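Local coordinates for protein CRISPR-associated endonuclease/helicase Cas3 (Thermus thermophilus HB8, PDB 3SK9) that cuts single-stranded DNA with its metal-dependent N-terminal HD nuclease domain, the part present here, in CRISPR defence against invading genetic elements, at residues A[108-111]-A[112-116]. Sequence-based numbering, arbitrary orientation.
Sequences VAHG and VFTEL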
ATOM      1  N   VAL A 108      12.834  -6.977  13.259  1.00 34.25           N
ATOM      2  CA  VAL A 108      11.438  -6.634  13.391  1.00 30.57           C
ATOM      3  C   VAL A 108      10.948  -6.575  11.947  1.00 25.15           C
ATOM      4  O   VAL A 108      11.710  -6.185  11.051  1.00 26.36           O
ATOM      5  CB  VAL A 108      11.323  -5.296  14.157  1.00 36.70           C
ATOM      6  CG1 VAL A 108      12.099  -4.263  13.450  1.00 39.86           C
ATOM      7  CG2 VAL A 108       9.900  -4.873  14.327  1.00 33.66           C
ATOM      8  N   ALA A 109       9.710  -7.014  11.710  1.00 23.92           N
ATOM      9  CA  ALA A 109       9.182  -7.153  10.345  1.00 23.27           C
ATOM     10  C   ALA A 109       9.029  -5.759   9.763  1.00 22.78           C
ATOM     11  O   ALA A 109       8.777  -4.825  10.526  1.00 23.35           O
ATOM     12  CB  ALA A 109       7.813  -7.864  10.361  1.00 22.71           C
ATOM     13  N   HIS A 110       9.167  -5.601   8.441  1.00 18.73           N
ATOM     14  CA  HIS A 110       9.035  -4.255   7.869  1.00 20.38           C
ATOM     15  C   HIS A 110       7.659  -3.647   8.120  1.00 20.11           C
ATOM     16  O   HIS A 110       7.533  -2.427   8.184  1.00 18.84           O
ATOM     17  CB  HIS A 110       9.362  -4.218   6.356  1.00 22.97           C
ATOM     18  CG  HIS A 110       8.343  -4.877   5.488  1.00 23.57           C
ATOM     19  ND1 HIS A 110       8.400  -6.213   5.159  1.00 26.57           N
ATOM     20  CD2 HIS A 110       7.241  -4.388   4.870  1.00 25.14           C
ATOM     21  CE1 HIS A 110       7.374  -6.524   4.385  1.00 27.62           C
ATOM     22  NE2 HIS A 110       6.663  -5.431   4.183  1.00 27.30           N
ATOM     23  N   GLY A 111       6.627  -4.474   8.324  1.00 17.38           N
ATOM     24  CA  GLY A 111       5.281  -3.939   8.558  1.00 16.73           C
ATOM     25  C   GLY A 111       5.137  -3.151   9.851  1.00 19.14           C
ATOM     26  O   GLY A 111       4.301  -2.225   9.948  1.00 21.06           O
ATOM     27  N   VAL A 112       6.001  -3.447  10.825  1.00 18.58           N
ATOM     28  CA  VAL A 112       6.045  -2.675  12.068  1.00 17.20           C
ATOM     29  C   VAL A 112       6.508  -1.261  11.737  1.00 20.09           C
ATOM     30  O   VAL A 112       5.944  -0.258  12.231  1.00 19.81           O
ATOM     31  CB  VAL A 112       6.997  -3.304  13.103  1.00 19.13           C
ATOM     32  CG1 VAL A 112       7.138  -2.423  14.334  1.00 23.50           C
ATOM     33  CG2 VAL A 112       6.535  -4.705  13.504  1.00 19.78           C
ATOM     34  N   PHE A 113       7.548  -1.160  10.908  1.00 18.89           N
ATOM     35  CA  PHE A 113       7.976   0.180  10.438  1.00 18.09           C
ATOM     36  C   PHE A 113       6.893   0.846   9.626  1.00 16.37           C
ATOM     37  O   PHE A 113       6.661   2.060   9.762  1.00 18.14           O
ATOM     38  CB  PHE A 113       9.253   0.107   9.629  1.00 18.66           C
ATOM     39  CG  PHE A 113      10.477  -0.242  10.462  1.00 21.79           C
ATOM     40  CD1 PHE A 113      11.284   0.753  10.979  1.00 31.55           C
ATOM     41  CD2 PHE A 113      10.787  -1.558  10.726  1.00 27.45           C
ATOM     42  CE1 PHE A 113      12.421   0.425  11.724  1.00 24.50           C
ATOM     43  CE2 PHE A 113      11.922  -1.890  11.468  1.00 34.08           C
ATOM     44  CZ  PHE A 113      12.726  -0.900  11.962  1.00 24.75           C
ATOM     45  N   THR A 114       6.171   0.093   8.797  1.00 19.44           N
ATOM     46  CA  THR A 114       5.120   0.747   8.011  1.00 23.75           C
ATOM     47  C   THR A 114       4.128   1.364   9.003  1.00 22.68           C
ATOM     48  O   THR A 114       3.688   2.513   8.838  1.00 19.46           O
ATOM     49  CB  THR A 114       4.378  -0.270   7.102  1.00 20.13           C
ATOM     50  OG1 THR A 114       5.284  -0.758   6.124  1.00 19.01           O
ATOM     51  CG2 THR A 114       3.121   0.397   6.408  1.00 19.54           C
ATOM     52  N   GLU A 115       3.744   0.605  10.027  1.00 16.51           N
ATOM     53  CA  GLU A 115       2.761   1.139  10.965  1.00 18.20           C
ATOM     54  C   GLU A 115       3.286   2.428  11.663  1.00 21.82           C
ATOM     55  O   GLU A 115       2.575   3.421  11.752  1.00 20.36           O
ATOM     56  CB  GLU A 115       2.321   0.081  11.983  1.00 22.33           C
ATOM     57  CG  GLU A 115       1.388   0.643  13.097  1.00 17.72           C
ATOM     58  CD  GLU A 115       1.000  -0.385  14.130  1.00 26.72           C
ATOM     59  OE1 GLU A 115       1.415  -1.555  13.993  1.00 26.94           O
ATOM     60  OE2 GLU A 115       0.256  -0.029  15.074  1.00 27.59           O
ATOM     61  N   LEU A 116       4.525   2.407  12.170  1.00 19.59           N
ATOM     62  CA  LEU A 116       5.073   3.599  12.840  1.00 19.36           C
ATOM     63  C   LEU A 116       5.150   4.795  11.897  1.00 24.06           C
ATOM     64  O   LEU A 116       4.848   5.899  12.311  1.00 21.76           O
ATOM     65  CB  LEU A 116       6.450   3.331  13.396  1.00 21.20           C
ATOM     66  CG  LEU A 116       6.460   2.330  14.555  1.00 23.21           C
ATOM     67  CD1 LEU A 116       7.908   1.988  14.921  1.00 26.05           C
ATOM     68  CD2 LEU A 116       5.713   2.940  15.699  1.00 29.60           C
TER
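V108 and A109 meet V112 and F113 in a local contact at the N-terminal end of helix 110-124, where an extended lead-in turns into the first helical turns. The backbone sets the turn. V112 N donates to A109 O at 3.1 Å. The next bonds are regular i to i+4 ones: T114 N to H110 O at 2.9 Å, and E115 N to G111 O at 2.9 Å. V108 folds back over this start. Its CG2 packs tightly on V112 CG2 at 3.5 Å, the two side chains crossing at about a right angle. F113 CG lies anti to its carbonyl carbon (chi1 -70°), which leaves CD2 3.8 Å from A109 O. Beyond the segments, the F113 ring meets F83 nearly perpendicularly. The H110 ring reaches T114 only loosely, CD2 lying 4.3 Å from OG1. Each has its own polar partners: T114 OG1 bonds H74 O and G77 N, and H110 NE2 bonds D75 OD1. H74 and D75 are metal-binding residues. The helix start thus places H110 beside them, consistent with a role at or near the metal site of the HD nuclease fold.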